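Local coordinates for protein ATP-dependent 6-phosphofructokinase subunit beta (Saccharomyces cerevisiae, PDB 3O8O) that phosphorylates fructose 6-phosphate with ATP to give fructose 1,6-bisphosphate, the first committed step of glycolysis, at residues G13-G17 with R291-A295; A163-S169 with V296-L302. One frame throughout, in Å; residues are numbered along the deposited sequence.

Interaction 1: residues G13-G17 with R291-A295. With F6P (6-O-phosphono-beta-D-fructofuranose), chain K.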
ATOM      1  N   GLY B  13     -42.995 -17.214 -27.785  1.00 66.54           N
ATOM      2  CA  GLY B  13     -42.045 -17.972 -26.987  1.00 63.48           C
ATOM      3  C   GLY B  13     -41.103 -17.037 -26.293  1.00 61.33           C
ATOM      4  O   GLY B  13     -40.515 -16.175 -26.935  1.00 59.50           O
ATOM      5  N   ASP B  14     -40.974 -17.207 -24.982  1.00 58.91           N
ATOM      6  CA  ASP B  14     -40.093 -16.357 -24.180  1.00 58.98           C
ATOM      7  C   ASP B  14     -38.662 -16.625 -24.612  1.00 57.53           C
ATOM      8  O   ASP B  14     -38.360 -17.686 -25.165  1.00 56.17           O
ATOM      9  CB  ASP B  14     -40.262 -16.664 -22.672  1.00 75.57           C
ATOM     10  CG  ASP B  14     -39.758 -18.066 -22.283  1.00 76.86           C
ATOM     11  OD1 ASP B  14     -39.842 -19.001 -23.111  1.00 77.54           O
ATOM     12  OD2 ASP B  14     -39.289 -18.240 -21.141  1.00 76.87           O
ATOM     13  N   ALA B  15     -37.791 -15.655 -24.371  1.00 49.20           N
ATOM     14  CA  ALA B  15     -36.383 -15.793 -24.707  1.00 48.55           C
ATOM     15  C   ALA B  15     -35.569 -15.034 -23.666  1.00 49.09           C
ATOM     16  O   ALA B  15     -35.985 -13.993 -23.160  1.00 49.09           O
ATOM     17  CB  ALA B  15     -36.121 -15.237 -26.075  1.00 44.99           C
ATOM     18  N   PRO B  16     -34.396 -15.552 -23.320  1.00 56.92           N
ATOM     19  CA  PRO B  16     -33.546 -14.907 -22.335  1.00 57.04           C
ATOM     20  C   PRO B  16     -33.241 -13.494 -22.779  1.00 57.77           C
ATOM     21  O   PRO B  16     -32.747 -13.283 -23.891  1.00 58.30           O
ATOM     22  CB  PRO B  16     -32.311 -15.787 -22.340  1.00 54.41           C
ATOM     23  CG  PRO B  16     -32.861 -17.105 -22.635  1.00 54.16           C
ATOM     24  CD  PRO B  16     -33.780 -16.793 -23.784  1.00 54.71           C
ATOM     25  N   GLY B  17     -33.549 -12.530 -21.921  1.00 65.17           N
ATOM     26  CA  GLY B  17     -33.274 -11.150 -22.260  1.00 65.92           C
ATOM     27  C   GLY B  17     -34.515 -10.302 -22.357  1.00 66.98           C
ATOM     28  O   GLY B  17     -34.424  -9.087 -22.482  1.00 66.12           O
ATOM     29  N   ARG B 291     -34.051 -22.521 -23.849  1.00 65.40           N
ATOM     30  CA  ARG B 291     -34.918 -21.366 -23.654  1.00 66.66           C
ATOM     31  C   ARG B 291     -34.738 -20.723 -22.286  1.00 67.08           C
ATOM     32  O   ARG B 291     -35.063 -19.553 -22.100  1.00 66.73           O
ATOM     33  CB  ARG B 291     -36.378 -21.793 -23.833  1.00 69.79           C
ATOM     34  CG  ARG B 291     -36.739 -22.100 -25.267  1.00 70.26           C
ATOM     35  CD  ARG B 291     -37.084 -20.824 -26.016  1.00 70.73           C
ATOM     36  NE  ARG B 291     -38.401 -20.347 -25.622  1.00 71.01           N
ATOM     37  CZ  ARG B 291     -39.522 -20.998 -25.897  1.00 72.10           C
ATOM     38  NH1 ARG B 291     -39.472 -22.142 -26.577  1.00 72.51           N
ATOM     39  NH2 ARG B 291     -40.687 -20.531 -25.468  1.00 72.07           N
ATOM     40  N   GLY B 292     -34.219 -21.498 -21.337  1.00 72.43           N
ATOM     41  CA  GLY B 292     -34.013 -21.009 -19.987  1.00 72.43           C
ATOM     42  C   GLY B 292     -32.685 -20.320 -19.737  1.00 72.43           C
ATOM     43  O   GLY B 292     -31.947 -19.969 -20.672  1.00 72.43           O
ATOM     44  N   GLY B 293     -32.375 -20.127 -18.459  1.00 50.48           N
ATOM     45  CA  GLY B 293     -31.141 -19.457 -18.121  1.00 48.35           C
ATOM     46  C   GLY B 293     -31.254 -17.944 -18.189  1.00 47.88           C
ATOM     47  O   GLY B 293     -32.165 -17.390 -18.805  1.00 48.01           O
ATOM     48  N   THR B 294     -30.319 -17.266 -17.539  1.00 42.14           N
ATOM     49  CA  THR B 294     -30.302 -15.818 -17.491  1.00 39.53           C
ATOM     50  C   THR B 294     -29.699 -15.287 -18.784  1.00 38.87           C
ATOM     51  O   THR B 294     -28.889 -15.953 -19.429  1.00 38.88           O
ATOM     52  CB  THR B 294     -29.454 -15.363 -16.322  1.00 44.10           C
ATOM     53  OG1 THR B 294     -28.144 -15.012 -16.798  1.00 43.05           O
ATOM     54  CG2 THR B 294     -29.309 -16.493 -15.323  1.00 43.54           C
ATOM     55  N   ALA B 295     -30.067 -14.080 -19.169  1.00 54.09           N
ATOM     56  CA  ALA B 295     -29.512 -13.569 -20.397  1.00 54.88           C
ATOM     57  C   ALA B 295     -27.988 -13.394 -20.335  1.00 54.99           C
ATOM     58  O   ALA B 295     -27.439 -12.921 -19.336  1.00 55.85           O
ATOM     59  CB  ALA B 295     -30.177 -12.259 -20.757  1.00 76.97           C
TER
HETATM   60  O1  F6P K 980     -40.034 -19.796 -30.467  1.00 77.94           O
HETATM   61  C1  F6P K 980     -39.333 -20.742 -31.273  1.00 79.75           C
HETATM   62  C2  F6P K 980     -39.053 -22.002 -30.452  1.00 80.00           C
HETATM   63  O2  F6P K 980     -38.247 -21.720 -29.315  1.00 80.73           O
HETATM   64  C3  F6P K 980     -38.338 -23.073 -31.274  1.00 80.12           C
HETATM   65  O3  F6P K 980     -36.913 -22.952 -31.203  1.00 79.05           O
HETATM   66  C4  F6P K 980     -38.940 -24.372 -30.656  1.00 80.33           C
HETATM   67  O4  F6P K 980     -38.868 -25.488 -31.550  1.00 80.62           O
HETATM   68  C5  F6P K 980     -40.394 -23.912 -30.326  1.00 80.12           C
HETATM   69  O5  F6P K 980     -40.252 -22.539 -29.964  1.00 80.52           O
HETATM   70  C6  F6P K 980     -40.971 -24.565 -29.092  1.00 80.11           C
HETATM   71  O6  F6P K 980     -42.282 -24.015 -28.952  1.00 81.26           O
HETATM   72  P   F6P K 980     -42.968 -24.569 -27.607  1.00 82.32           P
HETATM   73  O1P F6P K 980     -42.172 -24.093 -26.448  1.00 82.32           O
HETATM   74  O2P F6P K 980     -44.455 -23.967 -27.484  1.00 81.74           O
HETATM   75  O3P F6P K 980     -42.995 -26.196 -27.595  1.00 81.43           O
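OD1 of D14 is gripped by R291, whose NH2 closes a salt bridge to it at 2.9 Å and whose NE adds a weak bond; polar side chains of a neighbouring subunit also bond to OD1, OD2 and the backbone N of D14. The contact brings together two loops of the phosphofructokinase fold: the glycine-rich GDAPG loop after strand 5-11, where G13 is predicted to bind ATP, and the loop from strand 281-285 to helix 297-316. R291 takes D14 from the side. R291 NE hydrogen-bonds to the backbone O of D14 at 2.7 Å, in the carbonyl plane, while NH2 takes the carboxylate; the carboxylate and guanidinium planes stand 71° apart. Bends at chi2 (-83°) and chi3 (-75°) bring the guanidinium round to this position, leaving NH1 for the sugar phosphate. R291 NH1 makes a weak hydrogen bond to O1P of F6P at 3.3 Å. D14 is thus placed as a second-shell residue that probably restrains the turning of the substrate-binding R291, and its charge would probably be balanced in part by that arginine. E254, D155 and H288 are among the other residues bonded to the same ligand. Further along, P16 lies over the backbone carbonyls of R291 and G292, and P16 CB meets A295 CB at 4.4 Å.

Interaction 2: residues A163-S169 with V296-L302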
ATOM      1  N   ALA B 163     -29.214 -10.184 -34.885  1.00 73.24           N
ATOM      2  CA  ALA B 163     -29.385 -10.977 -33.675  1.00 72.69           C
ATOM      3  C   ALA B 163     -30.706 -10.749 -32.973  1.00 71.82           C
ATOM      4  O   ALA B 163     -31.036  -9.628 -32.631  1.00 72.29           O
ATOM      5  CB  ALA B 163     -28.247 -10.687 -32.716  1.00 81.28           C
ATOM      6  N   THR B 164     -31.475 -11.807 -32.769  1.00 71.06           N
ATOM      7  CA  THR B 164     -32.728 -11.645 -32.050  1.00 70.82           C
ATOM      8  C   THR B 164     -32.356 -11.719 -30.580  1.00 70.61           C
ATOM      9  O   THR B 164     -31.402 -12.405 -30.201  1.00 71.47           O
ATOM     10  CB  THR B 164     -33.741 -12.767 -32.365  1.00 68.12           C
ATOM     11  OG1 THR B 164     -33.085 -14.041 -32.336  1.00 67.08           O
ATOM     12  CG2 THR B 164     -34.377 -12.531 -33.730  1.00 68.74           C
ATOM     13  N   ILE B 165     -33.089 -11.008 -29.742  1.00 52.03           N
ATOM     14  CA  ILE B 165     -32.774 -11.042 -28.327  1.00 51.39           C
ATOM     15  C   ILE B 165     -32.945 -12.487 -27.880  1.00 51.31           C
ATOM     16  O   ILE B 165     -33.981 -13.089 -28.131  1.00 51.18           O
ATOM     17  CB  ILE B 165     -33.732 -10.137 -27.504  1.00 43.59           C
ATOM     18  CG1 ILE B 165     -33.593  -8.684 -27.950  1.00 43.59           C
ATOM     19  CG2 ILE B 165     -33.405 -10.238 -26.026  1.00 43.59           C
ATOM     20  CD1 ILE B 165     -34.574  -7.746 -27.275  1.00 60.06           C
ATOM     21  N   GLY B 166     -31.927 -13.047 -27.238  1.00 62.53           N
ATOM     22  CA  GLY B 166     -32.022 -14.418 -26.756  1.00 63.22           C
ATOM     23  C   GLY B 166     -31.262 -15.441 -27.581  1.00 63.13           C
ATOM     24  O   GLY B 166     -30.960 -16.541 -27.107  1.00 62.75           O
ATOM     25  N   ALA B 167     -30.947 -15.080 -28.820  1.00 75.39           N
ATOM     26  CA  ALA B 167     -30.231 -15.983 -29.706  1.00 73.95           C
ATOM     27  C   ALA B 167     -28.930 -16.472 -29.087  1.00 72.81           C
ATOM     28  O   ALA B 167     -28.762 -17.667 -28.833  1.00 71.61           O
ATOM     29  CB  ALA B 167     -29.955 -15.292 -31.011  1.00 81.28           C
ATOM     30  N   TYR B 168     -28.007 -15.553 -28.848  1.00 50.61           N
ATOM     31  CA  TYR B 168     -26.732 -15.932 -28.260  1.00 49.81           C
ATOM     32  C   TYR B 168     -26.834 -16.617 -26.900  1.00 49.69           C
ATOM     33  O   TYR B 168     -25.965 -17.411 -26.540  1.00 49.87           O
ATOM     34  CB  TYR B 168     -25.829 -14.723 -28.170  1.00 57.59           C
ATOM     35  CG  TYR B 168     -25.266 -14.359 -29.508  1.00 59.36           C
ATOM     36  CD1 TYR B 168     -25.730 -13.246 -30.214  1.00 60.61           C
ATOM     37  CD2 TYR B 168     -24.249 -15.120 -30.063  1.00 59.97           C
ATOM     38  CE1 TYR B 168     -25.177 -12.901 -31.438  1.00 61.44           C
ATOM     39  CE2 TYR B 168     -23.688 -14.794 -31.273  1.00 60.76           C
ATOM     40  CZ  TYR B 168     -24.145 -13.683 -31.967  1.00 61.94           C
ATOM     41  OH  TYR B 168     -23.558 -13.353 -33.184  1.00 63.42           O
ATOM     42  N   SER B 169     -27.880 -16.316 -26.138  1.00 44.53           N
ATOM     43  CA  SER B 169     -28.057 -16.959 -24.846  1.00 44.72           C
ATOM     44  C   SER B 169     -28.365 -18.428 -25.114  1.00 45.19           C
ATOM     45  O   SER B 169     -27.833 -19.325 -24.463  1.00 44.82           O
ATOM     46  CB  SER B 169     -29.209 -16.319 -24.061  1.00 48.02           C
ATOM     47  OG  SER B 169     -28.892 -15.001 -23.648  1.00 48.22           O
ATOM     48  N   VAL B 296     -27.318 -13.806 -21.409  1.00 27.32           N
ATOM     49  CA  VAL B 296     -25.882 -13.668 -21.565  1.00 26.31           C
ATOM     50  C   VAL B 296     -25.621 -12.157 -21.675  1.00 25.20           C
ATOM     51  O   VAL B 296     -26.500 -11.415 -22.100  1.00 23.52           O
ATOM     52  CB  VAL B 296     -25.436 -14.416 -22.862  1.00 50.66           C
ATOM     53  CG1 VAL B 296     -24.101 -13.849 -23.413  1.00 51.29           C
ATOM     54  CG2 VAL B 296     -25.327 -15.905 -22.561  1.00 51.36           C
ATOM     55  N   ALA B 297     -24.422 -11.707 -21.315  1.00 50.70           N
ATOM     56  CA  ALA B 297     -24.113 -10.278 -21.354  1.00 50.53           C
ATOM     57  C   ALA B 297     -24.532  -9.633 -22.660  1.00 51.11           C
ATOM     58  O   ALA B 297     -25.123  -8.551 -22.654  1.00 50.37           O
ATOM     59  CB  ALA B 297     -22.598 -10.027 -21.079  1.00 45.44           C
ATOM     60  N   TYR B 298     -24.235 -10.283 -23.781  1.00 59.15           N
ATOM     61  CA  TYR B 298     -24.608  -9.702 -25.056  1.00 60.79           C
ATOM     62  C   TYR B 298     -26.120  -9.465 -25.096  1.00 61.42           C
ATOM     63  O   TYR B 298     -26.572  -8.375 -25.443  1.00 62.25           O
ATOM     64  CB  TYR B 298     -24.184 -10.613 -26.205  1.00 53.75           C
ATOM     65  CG  TYR B 298     -24.473 -10.031 -27.570  1.00 54.91           C
ATOM     66  CD1 TYR B 298     -23.626  -9.078 -28.129  1.00 54.63           C
ATOM     67  CD2 TYR B 298     -25.626 -10.396 -28.286  1.00 55.19           C
ATOM     68  CE1 TYR B 298     -23.910  -8.490 -29.370  1.00 55.20           C
ATOM     69  CE2 TYR B 298     -25.925  -9.805 -29.538  1.00 55.09           C
ATOM     70  CZ  TYR B 298     -25.058  -8.846 -30.070  1.00 55.39           C
ATOM     71  OH  TYR B 298     -25.323  -8.204 -31.261  1.00 54.59           O
ATOM     72  N   ASP B 299     -26.909 -10.468 -24.726  1.00 67.32           N
ATOM     73  CA  ASP B 299     -28.350 -10.284 -24.760  1.00 67.17           C
ATOM     74  C   ASP B 299     -28.809  -9.195 -23.820  1.00 67.27           C
ATOM     75  O   ASP B 299     -29.585  -8.333 -24.215  1.00 67.51           O
ATOM     76  CB  ASP B 299     -29.099 -11.585 -24.466  1.00 60.34           C
ATOM     77  CG  ASP B 299     -29.219 -12.470 -25.694  1.00 59.87           C
ATOM     78  OD1 ASP B 299     -29.390 -11.947 -26.817  1.00 60.77           O
ATOM     79  OD2 ASP B 299     -29.149 -13.698 -25.534  1.00 59.58           O
ATOM     80  N   ARG B 300     -28.343  -9.208 -22.580  1.00 77.99           N
ATOM     81  CA  ARG B 300     -28.757  -8.149 -21.676  1.00 77.30           C
ATOM     82  C   ARG B 300     -28.491  -6.795 -22.332  1.00 77.68           C
ATOM     83  O   ARG B 300     -29.409  -5.990 -22.490  1.00 78.61           O
ATOM     84  CB  ARG B 300     -27.996  -8.224 -20.358  1.00 44.13           C
ATOM     85  CG  ARG B 300     -28.286  -9.443 -19.557  1.00 42.55           C
ATOM     86  CD  ARG B 300     -27.667  -9.343 -18.186  1.00 42.44           C
ATOM     87  NE  ARG B 300     -27.552 -10.668 -17.587  1.00 42.05           N
ATOM     88  CZ  ARG B 300     -27.274 -10.901 -16.310  1.00 42.43           C
ATOM     89  NH1 ARG B 300     -27.077  -9.899 -15.463  1.00 43.51           N
ATOM     90  NH2 ARG B 300     -27.197 -12.146 -15.886  1.00 42.29           N
ATOM     91  N   ILE B 301     -27.242  -6.557 -22.730  1.00 50.39           N
ATOM     92  CA  ILE B 301     -26.856  -5.296 -23.347  1.00 49.56           C
ATOM     93  C   ILE B 301     -27.645  -4.973 -24.610  1.00 50.24           C
ATOM     94  O   ILE B 301     -27.997  -3.817 -24.869  1.00 50.63           O
ATOM     95  CB  ILE B 301     -25.356  -5.287 -23.663  1.00 33.43           C
ATOM     96  CG1 ILE B 301     -24.578  -5.555 -22.371  1.00 33.43           C
ATOM     97  CG2 ILE B 301     -24.949  -3.929 -24.247  1.00 33.43           C
ATOM     98  CD1 ILE B 301     -23.076  -5.772 -22.555  1.00 58.66           C
ATOM     99  N   LEU B 302     -27.933  -5.996 -25.397  1.00 46.27           N
ATOM    100  CA  LEU B 302     -28.686  -5.776 -26.620  1.00 47.11           C
ATOM    101  C   LEU B 302     -30.109  -5.374 -26.278  1.00 47.84           C
ATOM    102  O   LEU B 302     -30.608  -4.357 -26.732  1.00 47.98           O
ATOM    103  CB  LEU B 302     -28.715  -7.044 -27.483  1.00 56.11           C
ATOM    104  CG  LEU B 302     -29.636  -6.956 -28.706  1.00 55.88           C
ATOM    105  CD1 LEU B 302     -29.206  -5.803 -29.607  1.00 56.01           C
ATOM    106  CD2 LEU B 302     -29.590  -8.252 -29.449  1.00 55.97           C
TER
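D299 reaches from the first turn of helix 297-316 to the backbone N-H groups of G166 and S169 at the start of helix 167-187. G166 N, at the N-cap position, gives D299 OD1 a nearly straight hydrogen bond of 2.8 Å, coming from above the carboxylate plane. S169 N adds a weak bond to D299 OD2 at 3.0 Å. With CG anti to the carbonyl carbon (chi1 -82°), the D299 carboxylate is carried across to this helix start, whose N-H groups would probably stabilise its negative charge. S169 OG also donates to OD2, although the separation in the model is too short to be reliable. S169 OG accepts V296 N at 3.0 Å, so S169 ties the beginnings of both helices together. In the catalytic domain, helix 167-187 carries the chain from the seven-stranded sheet to the four-stranded one and helix 297-316 leads back, so the contact joins the two crossings between sheets. Beside the polar cluster the Y168 ring crosses Y298 obliquely, Y168 CD1 to Y298 CD2 3.4 Å, with the planes at 74°. W203 meets Y168 edge-to-face; an alanine here would probably leave Y298 and W203 without the ring each packs on and open a gap beside them. A163 CB meets the edge of the Y298 ring at CE2, 4.0 Å away, and L302 CD2 packs on A163 CB and I165 CG1, 4.3 Å from each.

Both contacts are buried in the catalytic domain, and they share the 291-302 chain, which runs from the loop of interaction 1 straight into the helix of interaction 2. Interaction 1 lies at the substrate and the subunit boundary: its central charged pair faces F6P and a neighbouring subunit. Interaction 2 is touched by no other protein chain; there a carboxylate is met by backbone N-H groups and a hydroxyl instead of an arginine, flanked by aromatic and aliphatic contacts. The two meet directly. P16 CB packs on S169 CB, and R300 turns back to A295 O and T294 OG1 through probable hydrogen bonds, tying the substrate loop to the helix that follows it.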